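Local coordinates for protein putative branched-chain amino acid aminotransferase IlvE (Streptococcus mutans, PDB 4DQN) that probably moves amino groups reversibly between branched-chain amino acids and 2-oxoglutarate with pyridoxal 5'-phosphate, the last step in the biosynthesis of these amino acids, at residues 65-70 against 328-333; 76-81 against 337-342; 262-267 against 319-324. One frame throughout, in Å; residues are numbered along the deposited sequence.

Contact 1. Residues 65-70 against 328-333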
# COMPACT_ATOMS: atom_id res chain seq x y z
N LYS A 65 21.02 -1.53 -10.78
CA LYS A 65 21.76 -2.62 -11.40
C LYS A 65 23.27 -2.48 -11.23
O LYS A 65 23.79 -1.37 -11.12
CB LYS A 65 21.41 -2.72 -12.90
CG LYS A 65 20.05 -3.36 -13.15
CD LYS A 65 19.61 -3.16 -14.60
CE LYS A 65 18.39 -4.00 -14.94
NZ LYS A 65 17.92 -3.76 -16.34
N ALA A 66 23.96 -3.63 -11.18
CA ALA A 66 25.42 -3.66 -11.23
C ALA A 66 25.78 -4.19 -12.60
O ALA A 66 25.17 -5.15 -13.09
CB ALA A 66 26.00 -4.56 -10.12
N TYR A 67 26.78 -3.56 -13.23
CA TYR A 67 27.11 -3.85 -14.62
C TYR A 67 28.55 -4.33 -14.69
O TYR A 67 29.44 -3.68 -14.12
CB TYR A 67 26.98 -2.56 -15.45
CG TYR A 67 25.61 -1.92 -15.41
CD1 TYR A 67 25.24 -1.07 -14.36
CD2 TYR A 67 24.69 -2.16 -16.41
CE1 TYR A 67 23.97 -0.49 -14.32
CE2 TYR A 67 23.42 -1.58 -16.39
CZ TYR A 67 23.08 -0.74 -15.34
OH TYR A 67 21.82 -0.17 -15.32
N ARG A 68 28.81 -5.44 -15.37
CA ARG A 68 30.20 -5.83 -15.62
C ARG A 68 30.73 -5.12 -16.86
O ARG A 68 30.05 -5.06 -17.89
CB ARG A 68 30.34 -7.35 -15.76
CG ARG A 68 31.79 -7.81 -15.68
CD ARG A 68 31.92 -9.31 -15.85
NE ARG A 68 31.24 -10.06 -14.78
CZ ARG A 68 31.77 -10.28 -13.58
NH1 ARG A 68 32.98 -9.80 -13.29
NH2 ARG A 68 31.10 -10.99 -12.67
N THR A 69 31.94 -4.58 -16.76
CA THR A 69 32.54 -3.84 -17.87
C THR A 69 33.48 -4.70 -18.71
O THR A 69 33.71 -5.87 -18.41
CB THR A 69 33.32 -2.61 -17.37
OG1 THR A 69 34.42 -3.03 -16.56
CG2 THR A 69 32.41 -1.69 -16.56
N LYS A 70 34.03 -4.11 -19.77
CA LYS A 70 34.85 -4.83 -20.73
C LYS A 70 36.10 -5.48 -20.12
O LYS A 70 36.56 -6.52 -20.60
CB LYS A 70 35.22 -3.89 -21.88
CG LYS A 70 35.56 -4.56 -23.20
CD LYS A 70 35.70 -3.51 -24.31
CE LYS A 70 36.66 -2.40 -23.90
NZ LYS A 70 36.68 -1.24 -24.86
N ILE A 328 27.05 3.98 -21.39
CA ILE A 328 27.57 4.58 -20.17
C ILE A 328 27.48 3.61 -19.00
O ILE A 328 28.44 3.45 -18.23
CB ILE A 328 26.79 5.86 -19.83
CG1 ILE A 328 27.16 6.96 -20.83
CG2 ILE A 328 27.09 6.34 -18.40
CD1 ILE A 328 26.16 8.10 -20.87
N GLN A 329 26.33 2.95 -18.87
CA GLN A 329 26.11 2.01 -17.77
C GLN A 329 27.11 0.85 -17.81
O GLN A 329 27.68 0.48 -16.78
CB GLN A 329 24.67 1.51 -17.80
CG GLN A 329 23.64 2.61 -17.48
CD GLN A 329 22.22 2.22 -17.82
OE1 GLN A 329 21.98 1.45 -18.75
NE2 GLN A 329 21.25 2.76 -17.07
N PHE A 330 27.33 0.30 -18.99
CA PHE A 330 28.25 -0.84 -19.13
C PHE A 330 29.70 -0.42 -19.32
O PHE A 330 30.58 -1.27 -19.46
CB PHE A 330 27.83 -1.75 -20.28
CG PHE A 330 26.62 -2.58 -19.99
CD1 PHE A 330 26.74 -3.85 -19.42
CD2 PHE A 330 25.35 -2.12 -20.31
CE1 PHE A 330 25.62 -4.62 -19.16
CE2 PHE A 330 24.23 -2.89 -20.06
CZ PHE A 330 24.36 -4.14 -19.48
N GLY A 331 29.96 0.89 -19.32
CA GLY A 331 31.32 1.41 -19.30
C GLY A 331 31.96 1.60 -20.66
O GLY A 331 33.14 1.90 -20.74
N ASP A 332 31.19 1.42 -21.73
CA ASP A 332 31.73 1.54 -23.09
C ASP A 332 31.68 2.97 -23.62
O ASP A 332 32.27 3.26 -24.67
CB ASP A 332 30.95 0.64 -24.06
CG ASP A 332 31.12 -0.83 -23.76
OD1 ASP A 332 32.23 -1.25 -23.34
OD2 ASP A 332 30.14 -1.58 -23.94
N VAL A 333 30.98 3.86 -22.91
CA VAL A 333 30.87 5.27 -23.30
C VAL A 333 31.26 6.15 -22.11
O VAL A 333 30.90 5.84 -20.98
CB VAL A 333 29.43 5.61 -23.78
CG1 VAL A 333 29.27 7.10 -24.03
CG2 VAL A 333 29.09 4.84 -25.04
O HOH W 1 20.27 -0.44 -17.51
O HOH W 2 32.95 -1.68 -20.79
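Tyr67, near the end of strand 59-68, rests on the C-terminus of helix 316-329, which closes in a Schellman motif at Gly331. With CG anti to its own carbonyl carbon (chi1 -58°), the tyrosine side chain lies across Gln329 in the last turn of the helix. Its CB starts 3.4 Å from Gln329 O, a carbonyl that receives a hydrogen bond from Gln75 NE2 on the neighbouring strand. Further out, CD2 turns to Phe330: it stands 3.6 Å above the centre of the phenylalanine ring, so the pair is T-shaped, with the tyrosine edge against the phenylalanine face and planes at 80°. CE2 and CZ pass beneath Gln329 CB, which makes a CH-pi contact 3.8 Å from the tyrosine centroid. At the tip, OH reaches Gln329 indirectly, through a water that bonds to the hydroxyl and donates to Gln329 OE1; the direct approach to NE2 has too poor an angle for a bond.

The loop beyond the strand follows the same helix end. Thr69 lays CG2 against Phe330 O, while its OG1 is hydrogen-bonded to Ser73 O. Arg68 O lies in the plane of the Phe330 ring, at its edge. A second water bridges the two segments, accepting from Lys70 N at 2.8 Å and donating to both Phe330 O and Asp332 OD1, the latter also bonded to Tyr121 OH.

Contact 2. Residues 76-81 against 337-342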
# COMPACT_ATOMS: atom_id res chain seq x y z
N LEU A 76 28.31 0.26 -10.31
CA LEU A 76 26.94 0.69 -10.10
C LEU A 76 26.72 1.97 -10.89
O LEU A 76 27.69 2.66 -11.23
CB LEU A 76 26.69 0.97 -8.62
CG LEU A 76 26.75 -0.25 -7.71
CD1 LEU A 76 26.66 0.19 -6.25
CD2 LEU A 76 25.62 -1.24 -8.06
N PHE A 77 25.46 2.27 -11.19
CA PHE A 77 25.08 3.43 -11.98
C PHE A 77 24.17 4.35 -11.17
O PHE A 77 23.01 4.01 -10.89
CB PHE A 77 24.38 2.96 -13.26
CG PHE A 77 23.81 4.08 -14.10
CD1 PHE A 77 24.64 4.83 -14.93
CD2 PHE A 77 22.45 4.36 -14.07
CE1 PHE A 77 24.11 5.86 -15.71
CE2 PHE A 77 21.91 5.39 -14.84
CZ PHE A 77 22.75 6.14 -15.67
N ARG A 78 24.72 5.50 -10.78
CA ARG A 78 23.99 6.52 -10.02
C ARG A 78 23.26 6.01 -8.76
O ARG A 78 22.12 6.40 -8.53
CB ARG A 78 23.00 7.24 -10.96
CG ARG A 78 23.68 7.90 -12.18
CD ARG A 78 22.65 8.44 -13.20
NE ARG A 78 22.19 9.85 -13.16
CZ ARG A 78 22.35 10.75 -12.20
NH1 ARG A 78 22.99 10.46 -11.09
NH2 ARG A 78 21.87 11.97 -12.34
N PRO A 79 23.91 5.17 -7.93
CA PRO A 79 23.15 4.66 -6.79
C PRO A 79 22.85 5.75 -5.77
O PRO A 79 21.95 5.56 -4.96
CB PRO A 79 24.09 3.62 -6.18
CG PRO A 79 25.48 4.13 -6.55
CD PRO A 79 25.31 4.68 -7.93
N ASN A 80 23.59 6.86 -5.80
CA ASN A 80 23.25 8.03 -4.97
C ASN A 80 21.83 8.52 -5.24
O ASN A 80 21.14 8.98 -4.32
CB ASN A 80 24.24 9.18 -5.22
CG ASN A 80 24.20 9.69 -6.65
OD1 ASN A 80 24.33 8.91 -7.60
ND2 ASN A 80 23.99 10.99 -6.81
N MET A 81 21.40 8.41 -6.49
CA MET A 81 20.04 8.83 -6.86
C MET A 81 18.98 7.91 -6.26
O MET A 81 17.96 8.38 -5.76
CB MET A 81 19.88 8.89 -8.38
CG MET A 81 20.73 9.95 -9.06
SD MET A 81 20.29 11.66 -8.64
CE MET A 81 18.82 11.83 -9.65
N GLU A 337 30.21 13.25 -15.12
CA GLU A 337 30.86 13.28 -13.81
C GLU A 337 29.93 12.79 -12.70
O GLU A 337 28.77 13.19 -12.64
CB GLU A 337 31.31 14.71 -13.50
CG GLU A 337 32.38 14.81 -12.44
CD GLU A 337 33.75 14.41 -12.97
OE1 GLU A 337 33.83 13.97 -14.14
OE2 GLU A 337 34.74 14.54 -12.21
N GLY A 338 30.44 11.92 -11.83
CA GLY A 338 29.72 11.49 -10.65
C GLY A 338 28.69 10.38 -10.82
O GLY A 338 28.07 9.97 -9.85
N TRP A 339 28.50 9.89 -12.05
CA TRP A 339 27.49 8.87 -12.31
C TRP A 339 27.92 7.44 -11.99
O TRP A 339 27.11 6.63 -11.52
CB TRP A 339 27.03 8.91 -13.77
CG TRP A 339 26.07 10.01 -14.08
CD1 TRP A 339 25.89 11.18 -13.40
CD2 TRP A 339 25.16 10.05 -15.19
NE1 TRP A 339 24.93 11.94 -14.01
CE2 TRP A 339 24.46 11.27 -15.11
CE3 TRP A 339 24.87 9.16 -16.23
CZ2 TRP A 339 23.48 11.63 -16.05
CZ3 TRP A 339 23.90 9.53 -17.17
CH2 TRP A 339 23.22 10.76 -17.07
N ILE A 340 29.17 7.12 -12.27
CA ILE A 340 29.63 5.75 -12.12
C ILE A 340 30.29 5.53 -10.76
O ILE A 340 31.10 6.34 -10.32
CB ILE A 340 30.63 5.36 -13.22
CG1 ILE A 340 30.03 5.61 -14.61
CG2 ILE A 340 31.06 3.92 -13.06
CD1 ILE A 340 28.68 4.93 -14.88
N TYR A 341 29.91 4.45 -10.10
CA TYR A 341 30.49 4.07 -8.82
C TYR A 341 31.08 2.67 -8.96
O TYR A 341 30.34 1.67 -8.98
CB TYR A 341 29.42 4.03 -7.74
CG TYR A 341 28.96 5.37 -7.23
CD1 TYR A 341 28.25 6.24 -8.04
CD2 TYR A 341 29.22 5.75 -5.92
CE1 TYR A 341 27.82 7.46 -7.56
CE2 TYR A 341 28.80 6.95 -5.43
CZ TYR A 341 28.10 7.81 -6.25
OH TYR A 341 27.68 9.02 -5.76
N LYS A 342 32.40 2.59 -9.06
CA LYS A 342 33.09 1.31 -9.16
C LYS A 342 32.90 0.54 -7.86
O LYS A 342 33.01 1.11 -6.77
CB LYS A 342 34.58 1.50 -9.44
CG LYS A 342 34.86 2.20 -10.76
CD LYS A 342 34.13 1.51 -11.91
CE LYS A 342 34.84 0.24 -12.34
NZ LYS A 342 34.41 -0.16 -13.71
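The guanidinium of Arg78 lies flat on the indole of Trp339 beside an antiparallel pairing of strands 74-77 and 340-342, the latter the outermost strand of its sheet within the chain. The two planes are 15° apart and their centres 3.7 Å, a cation-pi stack in which NE stands over the middle of the indole and Trp339 NE1 over the middle of the guanidinium. The bend at chi3 (94°) turns the end of the arginine flat along the ring, and CD adds a CH-pi contact over the five-membered ring. Tyr341 has Pro79 CG on one face, 3.9 Å from its centroid, and Trp339 O in its plane at the edge; Asn80 crosses the tyrosine at about a right angle, its CB 3.5 Å from Tyr341 OH. The Phe77 ring takes Arg78 CG over one face and Ile340 CD1 at its edge, while its CE1 comes within 3.4 Å of Trp339 CE3.

The backbones of the same segments pair. Leu76 and Tyr341 form a hydrogen-bonded pair, Leu76 N to Tyr341 O at 2.8 Å and Tyr341 N to Leu76 O at 3.1 Å, both nearly straight; Phe77 and Ile340 follow as a non-hydrogen-bonded pair. Pro79 and Tyr341 pack on helix 100-113 through Ile104, whereas Trp339 packs on helix 251-262 and Phe77 touches both that helix and helix 316-329. At the N-cap of helix 79-92 the pairing ends with one more bond, Arg78 N to Trp339 O at 2.7 Å.

Contact 3. Residues 262-267 against 319-324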
# COMPACT_ATOMS: atom_id res chain seq x y z
N HIS A 262 22.79 17.07 -23.01
CA HIS A 262 24.24 17.28 -22.98
C HIS A 262 25.03 16.44 -23.99
O HIS A 262 26.21 16.70 -24.24
CB HIS A 262 24.77 17.09 -21.55
CG HIS A 262 24.20 18.07 -20.57
ND1 HIS A 262 24.43 19.43 -20.66
CD2 HIS A 262 23.40 17.90 -19.49
CE1 HIS A 262 23.79 20.04 -19.68
NE2 HIS A 262 23.16 19.14 -18.96
N ARG A 263 24.39 15.43 -24.57
CA ARG A 263 25.04 14.61 -25.59
C ARG A 263 24.44 14.86 -26.96
O ARG A 263 25.13 14.80 -27.98
CB ARG A 263 24.91 13.12 -25.25
CG ARG A 263 25.54 12.71 -23.93
CD ARG A 263 27.04 12.84 -24.02
NE ARG A 263 27.72 11.80 -23.26
CZ ARG A 263 28.08 11.98 -22.00
NH1 ARG A 263 27.80 13.14 -21.45
NH2 ARG A 263 28.71 11.06 -21.31
N PHE A 264 23.14 15.14 -26.99
CA PHE A 264 22.46 15.23 -28.28
C PHE A 264 21.96 16.63 -28.64
O PHE A 264 21.41 16.83 -29.73
CB PHE A 264 21.35 14.19 -28.37
CG PHE A 264 21.86 12.77 -28.31
CD1 PHE A 264 21.84 12.06 -27.12
CD2 PHE A 264 22.38 12.17 -29.45
CE1 PHE A 264 22.33 10.75 -27.07
CE2 PHE A 264 22.86 10.87 -29.41
CZ PHE A 264 22.83 10.16 -28.21
N GLY A 265 22.15 17.58 -27.74
CA GLY A 265 21.78 18.97 -28.01
C GLY A 265 20.28 19.18 -28.14
O GLY A 265 19.84 20.15 -28.79
N MET A 266 19.50 18.30 -27.52
CA MET A 266 18.04 18.39 -27.57
C MET A 266 17.52 19.19 -26.40
O MET A 266 18.11 19.22 -25.32
CB MET A 266 17.40 16.99 -27.52
CG MET A 266 17.81 16.05 -28.63
SD MET A 266 17.30 14.34 -28.31
CE MET A 266 15.53 14.44 -28.59
N LYS A 267 16.40 19.87 -26.63
CA LYS A 267 15.67 20.48 -25.54
C LYS A 267 15.04 19.32 -24.79
O LYS A 267 14.40 18.45 -25.39
CB LYS A 267 14.60 21.43 -26.08
CG LYS A 267 13.75 22.10 -25.00
CD LYS A 267 12.91 23.24 -25.60
CE LYS A 267 11.42 22.96 -25.46
NZ LYS A 267 10.60 24.07 -26.03
N HIS A 319 16.65 4.85 -30.39
CA HIS A 319 17.84 4.03 -30.57
C HIS A 319 19.10 4.73 -30.06
O HIS A 319 19.93 4.12 -29.40
CB HIS A 319 18.03 3.68 -32.05
CG HIS A 319 17.53 2.32 -32.42
ND1 HIS A 319 16.45 2.12 -33.26
CD2 HIS A 319 17.98 1.09 -32.09
CE1 HIS A 319 16.25 0.83 -33.41
NE2 HIS A 319 17.16 0.18 -32.72
N LYS A 320 19.22 6.01 -30.39
CA LYS A 320 20.41 6.79 -30.04
C LYS A 320 20.54 7.00 -28.54
O LYS A 320 21.63 6.94 -27.98
CB LYS A 320 20.38 8.15 -30.75
CG LYS A 320 20.99 8.15 -32.14
CD LYS A 320 20.46 9.31 -32.97
CE LYS A 320 20.39 10.60 -32.16
NZ LYS A 320 19.62 11.68 -32.87
N LEU A 321 19.41 7.27 -27.90
CA LEU A 321 19.38 7.46 -26.45
C LEU A 321 19.69 6.16 -25.74
O LEU A 321 20.42 6.14 -24.75
CB LEU A 321 18.02 8.00 -26.01
CG LEU A 321 17.69 9.42 -26.46
CD1 LEU A 321 16.21 9.75 -26.22
CD2 LEU A 321 18.56 10.41 -25.73
N TYR A 322 19.10 5.06 -26.23
CA TYR A 322 19.33 3.74 -25.65
C TYR A 322 20.80 3.34 -25.73
O TYR A 322 21.39 2.91 -24.73
CB TYR A 322 18.48 2.68 -26.37
CG TYR A 322 18.65 1.26 -25.84
CD1 TYR A 322 17.85 0.78 -24.80
CD2 TYR A 322 19.59 0.39 -26.40
CE1 TYR A 322 18.00 -0.53 -24.32
CE2 TYR A 322 19.75 -0.90 -25.93
CZ TYR A 322 18.95 -1.36 -24.89
OH TYR A 322 19.10 -2.65 -24.42
N ASP A 323 21.39 3.47 -26.92
CA ASP A 323 22.80 3.15 -27.12
C ASP A 323 23.71 3.94 -26.18
O ASP A 323 24.63 3.39 -25.57
CB ASP A 323 23.21 3.37 -28.59
CG ASP A 323 22.63 2.33 -29.52
OD1 ASP A 323 22.11 1.31 -29.01
OD2 ASP A 323 22.70 2.51 -30.76
N GLU A 324 23.43 5.24 -26.04
CA GLU A 324 24.26 6.11 -25.22
C GLU A 324 24.10 5.83 -23.72
O GLU A 324 25.08 5.80 -22.98
CB GLU A 324 23.96 7.58 -25.53
CG GLU A 324 24.91 8.58 -24.87
CD GLU A 324 26.21 8.79 -25.65
OE1 GLU A 324 26.42 8.12 -26.69
OE2 GLU A 324 27.02 9.63 -25.23
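Phe264 and Arg263, at the turn between helix 251-262 and strand 267-270, pack this loop against one side of helix 316-329, near the surface. Lys320 and Leu321, with Glu324 one turn further on, face the loop.

Apolar contact centres on the Phe264 ring, which lies against these three side chains. Leu321 CD2 approaches CD1 at 3.9 Å, in an oblique position. On the same side of the ring plane, but along CD2 and CE2, comes the aliphatic part of Lys320: its CE lies 3.7 Å from Phe264 CD2, carried there by a bend at chi3 (43°), and its CB also reaches CE2. Glu324 CB sits near the ring plane, at the edge formed by CE1 and CZ, and the phenylalanine and glutamate chains run antiparallel past one another. Leu321 also touches Leu256 of helix 251-262, so the loop contact runs into packing between the two helices.

The one charged interaction is a salt bridge. Glu324 leaves its helix with CG anti to the backbone N (chi1 -171°) and then bends at chi2, which brings OE2 to 3.0 Å from Arg263 NE. The bond is far from straight, 137° at the hydrogen. It uses the anti lone pair of OE2, away from the other carboxylate oxygen, and the guanidinium and carboxylate planes are nearly perpendicular, so this is a single-point grip and not a two-pronged one. Arg263 NH2 has a second, weak bond to Lys334 O.

Polar backbone also borders the ring: Phe264 CZ comes to 3.4 Å from Lys320 O, the same carbonyl that accepts the helical bond from Glu324 N.

Helix 316-329 connects the three sites: contact 3 uses its middle, contact 1 its C-terminal end, and the chain then runs on into the strand of contact 2. Contacts 1 and 2 have centres about 11 Å apart and share the seven-stranded antiparallel sheet, where strands 59-68 and 74-77 are neighbours; Tyr67 CE1 packs 3.6 Å from Phe77 CB. Contact 3 lies farther off, its centre about 17 Å from that of contact 1, yet Val333 CG1 touches Glu324 OE2 at 3.6 Å. Contacts 2 and 3 do not touch, their nearest atoms being about 7 Å apart. All three lie away from Lys188, the predicted pyridoxal phosphate attachment point.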